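Intermedilysin (Streptococcus intermedius, PDB 5IMW) probably lyses host cells by binding cholesterol-containing membranes, changing conformation and assembling with other copies into a membrane-spanning pore. Local coordinates at residues K5-D10 against I220-L225; L365-D370 against Y410-R415; R376-W381 against R424-G429. All coordinates share one frame; numbering follows the deposited sequence.

Contact 1: K5-D10 against I220-L225; sequences KKALND and ITPTDL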
loop_
_atom_site.group_PDB
_atom_site.type_symbol
_atom_site.label_atom_id
_atom_site.label_comp_id
_atom_site.label_asym_id
_atom_site.label_seq_id
_atom_site.Cartn_x
_atom_site.Cartn_y
_atom_site.Cartn_z
ATOM N N LYS A 5 -15.423 -42.404 4.508
ATOM C CA LYS A 5 -15.202 -41.303 3.576
ATOM C C LYS A 5 -16.472 -40.481 3.405
ATOM O O LYS A 5 -16.446 -39.246 3.479
ATOM C CB LYS A 5 -14.735 -41.843 2.222
ATOM C CG LYS A 5 -13.539 -42.785 2.271
ATOM C CD LYS A 5 -12.237 -42.046 2.527
ATOM C CE LYS A 5 -11.063 -43.010 2.528
ATOM N NZ LYS A 5 -9.846 -42.417 1.910
ATOM N N LYS A 6 -17.600 -41.156 3.173
ATOM C CA LYS A 6 -18.872 -40.460 3.012
ATOM C C LYS A 6 -19.193 -39.615 4.238
ATOM O O LYS A 6 -19.458 -38.413 4.127
ATOM C CB LYS A 6 -19.987 -41.475 2.749
ATOM C CG LYS A 6 -21.395 -40.904 2.856
ATOM C CD LYS A 6 -22.447 -41.939 2.498
ATOM C CE LYS A 6 -23.824 -41.510 2.977
ATOM N NZ LYS A 6 -24.121 -40.087 2.652
ATOM N N ALA A 7 -19.177 -40.233 5.421
ATOM C CA ALA A 7 -19.525 -39.510 6.640
ATOM C C ALA A 7 -18.644 -38.283 6.828
ATOM O O ALA A 7 -19.136 -37.205 7.182
ATOM C CB ALA A 7 -19.412 -40.440 7.848
ATOM N N LEU A 8 -17.338 -38.423 6.594
ATOM C CA LEU A 8 -16.432 -37.295 6.782
ATOM C C LEU A 8 -16.694 -36.195 5.757
ATOM O O LEU A 8 -16.543 -35.008 6.063
ATOM C CB LEU A 8 -14.983 -37.774 6.702
ATOM C CG LEU A 8 -13.885 -36.716 6.821
ATOM C CD1 LEU A 8 -14.113 -35.818 8.019
ATOM C CD2 LEU A 8 -12.527 -37.392 6.922
ATOM N N ASN A 9 -17.089 -36.570 4.538
ATOM C CA ASN A 9 -17.406 -35.569 3.524
ATOM C C ASN A 9 -18.598 -34.715 3.933
ATOM O O ASN A 9 -18.647 -33.522 3.608
ATOM C CB ASN A 9 -17.688 -36.248 2.182
ATOM C CG ASN A 9 -16.441 -36.836 1.550
ATOM O OD1 ASN A 9 -15.351 -36.756 2.114
ATOM N ND2 ASN A 9 -16.596 -37.434 0.372
ATOM N N ASP A 10 -19.565 -35.300 4.643
ATOM C CA ASP A 10 -20.774 -34.569 5.006
ATOM C C ASP A 10 -20.541 -33.616 6.171
ATOM O O ASP A 10 -21.199 -32.572 6.251
ATOM C CB ASP A 10 -21.898 -35.548 5.349
ATOM C CG ASP A 10 -22.243 -36.466 4.191
ATOM O OD1 ASP A 10 -22.863 -35.987 3.218
ATOM O OD2 ASP A 10 -21.900 -37.665 4.256
ATOM N N ILE A 220 -10.604 -41.744 9.153
ATOM C CA ILE A 220 -10.886 -40.583 9.989
ATOM C C ILE A 220 -12.392 -40.366 10.019
ATOM O O ILE A 220 -13.065 -40.433 8.982
ATOM C CB ILE A 220 -10.150 -39.337 9.465
ATOM C CG1 ILE A 220 -8.626 -39.526 9.517
ATOM C CG2 ILE A 220 -10.539 -38.108 10.263
ATOM C CD1 ILE A 220 -8.058 -39.715 10.911
ATOM N N THR A 221 -12.921 -40.111 11.201
ATOM C CA THR A 221 -14.337 -39.865 11.420
ATOM C C THR A 221 -14.572 -38.380 11.644
ATOM O O THR A 221 -13.626 -37.612 11.834
ATOM C CB THR A 221 -14.829 -40.684 12.622
ATOM O OG1 THR A 221 -16.150 -40.276 12.992
ATOM C CG2 THR A 221 -13.912 -40.504 13.818
ATOM N N PRO A 222 -15.822 -37.918 11.586
ATOM C CA PRO A 222 -16.079 -36.525 11.984
ATOM C C PRO A 222 -15.731 -36.245 13.434
ATOM O O PRO A 222 -15.391 -35.104 13.769
ATOM C CB PRO A 222 -17.578 -36.356 11.717
ATOM C CG PRO A 222 -17.871 -37.333 10.636
ATOM C CD PRO A 222 -16.988 -38.515 10.909
ATOM N N THR A 223 -15.791 -37.257 14.303
ATOM C CA THR A 223 -15.569 -37.036 15.728
ATOM C C THR A 223 -14.157 -36.533 16.002
ATOM O O THR A 223 -13.970 -35.484 16.628
ATOM C CB THR A 223 -15.834 -38.331 16.497
ATOM O OG1 THR A 223 -17.186 -38.751 16.271
ATOM C CG2 THR A 223 -15.615 -38.132 17.989
ATOM N N ASP A 224 -13.146 -37.274 15.547
ATOM C CA ASP A 224 -11.768 -36.933 15.887
ATOM C C ASP A 224 -11.367 -35.553 15.378
ATOM O O ASP A 224 -10.415 -34.969 15.904
ATOM C CB ASP A 224 -10.812 -37.999 15.343
ATOM C CG ASP A 224 -11.108 -38.366 13.909
ATOM O OD1 ASP A 224 -11.639 -37.500 13.186
ATOM O OD2 ASP A 224 -10.810 -39.514 13.509
ATOM N N LEU A 225 -12.064 -35.015 14.372
ATOM C CA LEU A 225 -11.792 -33.644 13.948
ATOM C C LEU A 225 -12.378 -32.623 14.916
ATOM O O LEU A 225 -11.855 -31.507 15.022
ATOM C CB LEU A 225 -12.345 -33.394 12.541
ATOM C CG LEU A 225 -11.698 -34.134 11.366
ATOM C CD1 LEU A 225 -12.306 -33.653 10.056
ATOM C CD2 LEU A 225 -10.185 -33.956 11.341
#
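Leu8, on the helix 2-14, fills the angle between the Ile220-Thr221 backbone and the start of the helix 222-227, and most of the apolar packing runs through its two methyl groups. CD1 meets Leu225 CD1 at 3.5 Å, the two side chains crossing at about a right angle, while CD2 lies 4.0 Å from Ile220 CG2 in a side-by-side arrangement. A chi1 of 178° swings CG of Leu8 anti to the backbone N, and the fork beyond it sends CD1 to Leu225 and CD2 to Ile220. Phe216 covers Leu8 and Leu225 as well, so this part is well buried.

The other flank is looser. Pro222 brings CG to 3.7 Å from Ala7 O, and Ala7 CB is no nearer than 4.4 Å to Pro222 CD. Lys6 and Asp10, further round the helix, are exposed and take no part in this packing.

No hydrogen bond joins the segments; the polar groups of 220-225 serve their own helix start. Thr221 N donates to Asp224 OD2 at 3.2 Å, and Thr221 OG1 accepts a weak bond from Thr223 N. Together Thr221, the N-cap residue, and Asp224 form a capping box on a short helix docked against the N-terminal helix.

Contact 2: L365-D370 against Y410-R415; sequences LTLNHD and YSTTLR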
loop_
_atom_site.group_PDB
_atom_site.type_symbol
_atom_site.label_atom_id
_atom_site.label_comp_id
_atom_site.label_asym_id
_atom_site.label_seq_id
_atom_site.Cartn_x
_atom_site.Cartn_y
_atom_site.Cartn_z
ATOM N N LEU A 365 -0.834 38.681 -6.300
ATOM C CA LEU A 365 -1.885 38.889 -7.287
ATOM C C LEU A 365 -1.727 40.281 -7.872
ATOM O O LEU A 365 -1.772 41.274 -7.138
ATOM C CB LEU A 365 -3.273 38.717 -6.664
ATOM C CG LEU A 365 -4.445 39.332 -7.434
ATOM C CD1 LEU A 365 -4.488 38.832 -8.870
ATOM C CD2 LEU A 365 -5.761 39.028 -6.732
ATOM N N THR A 366 -1.541 40.348 -9.185
ATOM C CA THR A 366 -1.375 41.601 -9.905
ATOM C C THR A 366 -2.664 41.921 -10.651
ATOM O O THR A 366 -3.185 41.075 -11.387
ATOM C CB THR A 366 -0.194 41.507 -10.877
ATOM O OG1 THR A 366 1.037 41.663 -10.156
ATOM C CG2 THR A 366 -0.279 42.566 -11.967
ATOM N N LEU A 367 -3.175 43.133 -10.455
ATOM C CA LEU A 367 -4.354 43.613 -11.159
ATOM C C LEU A 367 -3.925 44.640 -12.196
ATOM O O LEU A 367 -3.179 45.571 -11.878
ATOM C CB LEU A 367 -5.365 44.237 -10.195
ATOM C CG LEU A 367 -5.447 43.649 -8.785
ATOM C CD1 LEU A 367 -6.532 44.353 -7.978
ATOM C CD2 LEU A 367 -5.718 42.153 -8.828
ATOM N N ASN A 368 -4.388 44.466 -13.432
ATOM C CA ASN A 368 -4.062 45.371 -14.524
ATOM C C ASN A 368 -5.342 45.809 -15.218
ATOM O O ASN A 368 -6.284 45.024 -15.356
ATOM C CB ASN A 368 -3.121 44.708 -15.541
ATOM C CG ASN A 368 -1.785 44.315 -14.937
ATOM O OD1 ASN A 368 -1.552 44.496 -13.742
ATOM N ND2 ASN A 368 -0.901 43.770 -15.763
ATOM N N HIS A 369 -5.374 47.068 -15.651
ATOM C CA HIS A 369 -6.513 47.609 -16.384
ATOM C C HIS A 369 -5.987 48.485 -17.509
ATOM O O HIS A 369 -5.362 49.517 -17.249
ATOM C CB HIS A 369 -7.438 48.414 -15.466
ATOM C CG HIS A 369 -8.625 49.001 -16.164
ATOM N ND1 HIS A 369 -8.953 48.693 -17.467
ATOM C CD2 HIS A 369 -9.564 49.880 -15.739
ATOM C CE1 HIS A 369 -10.042 49.357 -17.814
ATOM N NE2 HIS A 369 -10.434 50.083 -16.782
ATOM N N ASP A 370 -6.239 48.073 -18.753
ATOM C CA ASP A 370 -5.812 48.820 -19.934
ATOM C C ASP A 370 -7.002 49.010 -20.874
ATOM O O ASP A 370 -7.026 48.539 -22.010
ATOM C CB ASP A 370 -4.651 48.121 -20.636
ATOM C CG ASP A 370 -3.316 48.415 -19.981
ATOM O OD1 ASP A 370 -3.092 49.578 -19.581
ATOM O OD2 ASP A 370 -2.491 47.485 -19.862
ATOM N N TYR A 410 -3.557 51.413 -15.088
ATOM C CA TYR A 410 -3.586 51.067 -13.673
ATOM C C TYR A 410 -2.996 49.680 -13.466
ATOM O O TYR A 410 -3.419 48.715 -14.111
ATOM C CB TYR A 410 -5.013 51.119 -13.122
ATOM C CG TYR A 410 -5.089 50.800 -11.646
ATOM C CD1 TYR A 410 -4.580 51.679 -10.700
ATOM C CD2 TYR A 410 -5.668 49.619 -11.197
ATOM C CE1 TYR A 410 -4.644 51.393 -9.349
ATOM C CE2 TYR A 410 -5.736 49.326 -9.848
ATOM C CZ TYR A 410 -5.221 50.216 -8.929
ATOM O OH TYR A 410 -5.285 49.934 -7.585
ATOM N N SER A 411 -2.021 49.586 -12.564
ATOM C CA SER A 411 -1.399 48.312 -12.229
ATOM C C SER A 411 -0.926 48.348 -10.786
ATOM O O SER A 411 -0.159 49.237 -10.404
ATOM C CB SER A 411 -0.222 48.006 -13.160
ATOM O OG SER A 411 0.463 46.839 -12.740
ATOM N N THR A 412 -1.376 47.376 -9.996
ATOM C CA THR A 412 -1.012 47.284 -8.591
ATOM C C THR A 412 -0.865 45.818 -8.207
ATOM O O THR A 412 -1.574 44.950 -8.724
ATOM C CB THR A 412 -2.054 47.963 -7.694
ATOM O OG1 THR A 412 -1.743 47.711 -6.318
ATOM C CG2 THR A 412 -3.446 47.446 -8.006
ATOM N N THR A 413 0.062 45.554 -7.289
ATOM C CA THR A 413 0.423 44.198 -6.895
ATOM C C THR A 413 0.079 43.979 -5.428
ATOM O O THR A 413 0.486 44.762 -4.563
ATOM C CB THR A 413 1.916 43.938 -7.150
ATOM O OG1 THR A 413 2.062 43.100 -8.303
ATOM C CG2 THR A 413 2.604 43.270 -5.954
ATOM N N LEU A 414 -0.661 42.910 -5.158
ATOM C CA LEU A 414 -0.993 42.489 -3.805
ATOM C C LEU A 414 -0.153 41.269 -3.465
ATOM O O LEU A 414 -0.145 40.292 -4.219
ATOM C CB LEU A 414 -2.479 42.156 -3.683
ATOM C CG LEU A 414 -3.435 43.214 -4.229
ATOM C CD1 LEU A 414 -4.486 42.589 -5.131
ATOM C CD2 LEU A 414 -4.088 43.956 -3.089
ATOM N N ARG A 415 0.553 41.325 -2.339
ATOM C CA ARG A 415 1.479 40.266 -1.946
ATOM C C ARG A 415 0.939 39.596 -0.685
ATOM O O ARG A 415 1.072 40.127 0.421
ATOM C CB ARG A 415 2.884 40.825 -1.738
ATOM C CG ARG A 415 3.430 41.573 -2.956
ATOM C CD ARG A 415 4.914 41.304 -3.189
ATOM N NE ARG A 415 5.672 42.534 -3.401
ATOM C CZ ARG A 415 6.993 42.582 -3.546
ATOM N NH1 ARG A 415 7.710 41.465 -3.503
ATOM N NH2 ARG A 415 7.597 43.746 -3.731
#
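Leu365 and Leu414 form the first pair of two antiparallel strands, joined by a pair of backbone bonds: Leu365 N to Leu414 O at 2.7 Å and Leu414 N to Leu365 O at 2.8 Å. Their side chains lie side by side, pointing the same way, with Leu414 CD1 beside the branch point of Leu365.

Thr366 faces the other side of the sheet. It makes a non-hydrogen-bonded pair with Thr413, and its hydroxyl closes the gap: OG1 lies 2.6 Å from Thr413 OG1, in a hydrogen bond linking the two side chains. The chi1 of -79° puts OG1 beside its own backbone N and turns the methyl CG2 anti to that N.

Leu367 returns to the face of Leu365 and Leu414. Leu367 N bonds to Thr412 O at 3.0 Å, and Thr412 N returns the bond to Leu367 O. Both methyls of Leu367 approach Leu414 CD1, with Leu367 CD2 at 3.9 Å, so that one leucine methyl is shared by Leu365 and Leu367.

Asn368 makes a non-hydrogen-bonded pair with Ser411 on the face of Thr366 and Thr413; in the backbone beside it Ser411 CA makes a CA-H...O contact with Leu367 O (3.3 Å).

His369 ends the pairing against Tyr410. His369 N donates to Tyr410 O at 3.0 Å, whereas the return bond is weak, and the imidazole NE2 is held by Phe373 O.

Strand 410-414 is outermost in its four-stranded sheet; strand 365-369 lies between it and strand 453-459, to which it runs parallel. The face carrying Leu367, Tyr410, Thr412 and Leu414 packs on Trp399 of strand 392-406, and Leu367 also on Phe377 of strand 375-386, which joins the two layers of the beta-sandwich domain.

Contact 3: R376-W381 against R424-G429; sequences RFYVYW and RVKVLG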
loop_
_atom_site.group_PDB
_atom_site.type_symbol
_atom_site.label_atom_id
_atom_site.label_comp_id
_atom_site.label_asym_id
_atom_site.label_seq_id
_atom_site.Cartn_x
_atom_site.Cartn_y
_atom_site.Cartn_z
ATOM N N ARG A 376 -14.069 49.442 -11.371
ATOM C CA ARG A 376 -14.076 49.486 -9.915
ATOM C C ARG A 376 -13.871 48.074 -9.391
ATOM O O ARG A 376 -14.583 47.151 -9.800
ATOM C CB ARG A 376 -15.394 50.068 -9.389
ATOM C CG ARG A 376 -15.274 51.462 -8.784
ATOM C CD ARG A 376 -15.242 51.413 -7.267
ATOM N NE ARG A 376 -15.487 52.725 -6.671
ATOM C CZ ARG A 376 -16.692 53.259 -6.491
ATOM N NH1 ARG A 376 -17.782 52.602 -6.868
ATOM N NH2 ARG A 376 -16.809 54.458 -5.937
ATOM N N PHE A 377 -12.899 47.903 -8.498
ATOM C CA PHE A 377 -12.524 46.591 -7.994
ATOM C C PHE A 377 -12.969 46.425 -6.547
ATOM O O PHE A 377 -12.969 47.379 -5.763
ATOM C CB PHE A 377 -11.008 46.371 -8.071
ATOM C CG PHE A 377 -10.465 46.250 -9.471
ATOM C CD1 PHE A 377 -11.239 46.546 -10.580
ATOM C CD2 PHE A 377 -9.162 45.827 -9.670
ATOM C CE1 PHE A 377 -10.719 46.428 -11.857
ATOM C CE2 PHE A 377 -8.641 45.705 -10.944
ATOM C CZ PHE A 377 -9.423 46.006 -12.037
ATOM N N TYR A 378 -13.349 45.197 -6.203
ATOM C CA TYR A 378 -13.554 44.800 -4.818
ATOM C C TYR A 378 -12.904 43.438 -4.611
ATOM O O TYR A 378 -13.050 42.538 -5.444
ATOM C CB TYR A 378 -15.038 44.751 -4.443
ATOM C CG TYR A 378 -15.771 46.062 -4.634
ATOM C CD1 TYR A 378 -16.153 46.488 -5.899
ATOM C CD2 TYR A 378 -16.086 46.870 -3.548
ATOM C CE1 TYR A 378 -16.820 47.685 -6.079
ATOM C CE2 TYR A 378 -16.755 48.070 -3.720
ATOM C CZ TYR A 378 -17.119 48.470 -4.989
ATOM O OH TYR A 378 -17.787 49.662 -5.171
ATOM N N VAL A 379 -12.178 43.298 -3.505
ATOM C CA VAL A 379 -11.346 42.124 -3.249
ATOM C C VAL A 379 -11.269 41.907 -1.745
ATOM O O VAL A 379 -10.949 42.832 -0.992
ATOM C CB VAL A 379 -9.936 42.287 -3.855
ATOM C CG1 VAL A 379 -8.951 41.311 -3.229
ATOM C CG2 VAL A 379 -9.982 42.086 -5.368
ATOM N N TYR A 380 -11.554 40.682 -1.311
ATOM C CA TYR A 380 -11.545 40.338 0.102
ATOM C C TYR A 380 -10.864 38.989 0.277
ATOM O O TYR A 380 -10.697 38.223 -0.676
ATOM C CB TYR A 380 -12.965 40.288 0.686
ATOM C CG TYR A 380 -13.939 41.259 0.055
ATOM C CD1 TYR A 380 -14.537 40.977 -1.168
ATOM C CD2 TYR A 380 -14.276 42.447 0.686
ATOM C CE1 TYR A 380 -15.430 41.856 -1.748
ATOM C CE2 TYR A 380 -15.171 43.333 0.115
ATOM C CZ TYR A 380 -15.745 43.030 -1.103
ATOM O OH TYR A 380 -16.638 43.904 -1.681
ATOM N N TRP A 381 -10.472 38.705 1.513
ATOM C CA TRP A 381 -9.833 37.439 1.852
ATOM C C TRP A 381 -9.837 37.304 3.372
ATOM O O TRP A 381 -10.387 38.146 4.087
ATOM C CB TRP A 381 -8.417 37.361 1.279
ATOM C CG TRP A 381 -7.437 38.265 1.957
ATOM C CD1 TRP A 381 -6.682 37.978 3.058
ATOM C CD2 TRP A 381 -7.095 39.603 1.576
ATOM N NE1 TRP A 381 -5.894 39.053 3.387
ATOM C CE2 TRP A 381 -6.129 40.064 2.493
ATOM C CE3 TRP A 381 -7.512 40.456 0.549
ATOM C CZ2 TRP A 381 -5.576 41.340 2.415
ATOM C CZ3 TRP A 381 -6.962 41.721 0.474
ATOM C CH2 TRP A 381 -6.004 42.151 1.401
ATOM N N ARG A 424 -11.549 36.315 -2.678
ATOM C CA ARG A 424 -12.673 36.644 -3.539
ATOM C C ARG A 424 -12.321 37.855 -4.391
ATOM O O ARG A 424 -11.605 38.759 -3.949
ATOM C CB ARG A 424 -13.932 36.934 -2.717
ATOM C CG ARG A 424 -14.307 35.840 -1.722
ATOM C CD ARG A 424 -15.184 36.405 -0.622
ATOM N NE ARG A 424 -16.284 37.196 -1.166
ATOM C CZ ARG A 424 -16.995 38.076 -0.467
ATOM N NH1 ARG A 424 -16.726 38.293 0.814
ATOM N NH2 ARG A 424 -17.975 38.747 -1.055
ATOM N N VAL A 425 -12.831 37.868 -5.621
ATOM C CA VAL A 425 -12.559 38.937 -6.574
ATOM C C VAL A 425 -13.882 39.398 -7.163
ATOM O O VAL A 425 -14.498 38.675 -7.959
ATOM C CB VAL A 425 -11.605 38.487 -7.688
ATOM C CG1 VAL A 425 -11.366 39.620 -8.674
ATOM C CG2 VAL A 425 -10.287 38.008 -7.099
ATOM N N LYS A 426 -14.314 40.598 -6.791
ATOM C CA LYS A 426 -15.390 41.287 -7.483
ATOM C C LYS A 426 -14.770 42.370 -8.353
ATOM O O LYS A 426 -13.811 43.030 -7.942
ATOM C CB LYS A 426 -16.384 41.917 -6.503
ATOM C CG LYS A 426 -17.821 41.975 -7.009
ATOM C CD LYS A 426 -18.577 43.175 -6.433
ATOM C CE LYS A 426 -18.953 42.976 -4.970
ATOM N NZ LYS A 426 -18.335 43.993 -4.075
ATOM N N VAL A 427 -15.318 42.553 -9.549
ATOM C CA VAL A 427 -14.784 43.532 -10.493
ATOM C C VAL A 427 -15.923 44.001 -11.386
ATOM O O VAL A 427 -16.632 43.186 -11.982
ATOM C CB VAL A 427 -13.620 42.948 -11.324
ATOM C CG1 VAL A 427 -14.054 41.719 -12.078
ATOM C CG2 VAL A 427 -13.032 43.994 -12.269
ATOM N N LEU A 428 -16.107 45.317 -11.465
ATOM C CA LEU A 428 -17.200 45.887 -12.237
ATOM C C LEU A 428 -16.722 47.159 -12.925
ATOM O O LEU A 428 -15.774 47.813 -12.483
ATOM C CB LEU A 428 -18.425 46.189 -11.361
ATOM C CG LEU A 428 -18.481 45.578 -9.959
ATOM C CD1 LEU A 428 -17.665 46.403 -8.981
ATOM C CD2 LEU A 428 -19.923 45.453 -9.483
ATOM N N GLY A 429 -17.395 47.497 -14.022
ATOM C CA GLY A 429 -17.076 48.694 -14.776
ATOM C C GLY A 429 -18.263 49.616 -14.958
ATOM O O GLY A 429 -19.054 49.811 -14.030
#
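Tyr380 overlaps one face of the Arg424 guanidinium with its CD1 corner, CD1 sitting 3.9 Å above the guanidinium plane and over its centre. The two planes are 20° apart, so the flat groups are nearly parallel, although the side chains themselves run obliquely to each other.

Lys426, next on the same face, reaches between two tyrosines. Its chain bends at chi3 (-74°) and again at chi4, bringing NZ to the edge of the Tyr380 ring, where it donates to Tyr380 OH at 2.9 Å. The same ammonium group lies 3.9 Å from the centroid of the Tyr378 ring in an off-centre cation-pi contact. On the other side of Lys426 in the pairing, Leu428 CD1 meets the edge of the Tyr378 ring near its plane.

The opposite face is apolar: Phe377 and Val427 run side by side, and Val379 pairs with Val425. Paired backbone bonds hold the strands together at Arg376-Leu428, Tyr378-Lys426 and Tyr380-Arg424, with Arg424 N to Tyr380 O at 2.9 Å almost straight (179°).

The contact is thus two-sided. Hydrocarbon lines the buried face, while on the other the Tyr380 ring meets the Arg424 guanidinium, and the Tyr378 ring and Tyr380 OH meet the Lys426 ammonium. Neither segment supplies a carboxylate, so within this pair the two cations meet aromatic groups, which would be expected to stabilise them modestly.

Overall arrangement
Contacts 2 and 3 belong to the two facing layers of one beta-sandwich domain, their centres 12 Å apart. They touch where Leu367 CD1 meets Phe377 CD2 at 3.5 Å, and their segments alternate along the chain: strand 365-369 is followed by 375-386, and 410-414 by 420-429. Contact 1 lies at the other end of the elongated molecule, its centre about 86 Å from that of contact 2 and 82 Å from that of contact 3. Of the three, contact 2 is nearest to known metal sites: the side chain of Tyr410 is about 6 Å from that of His409, a residue seen to bind zinc in this protein, though no zinc is bound here.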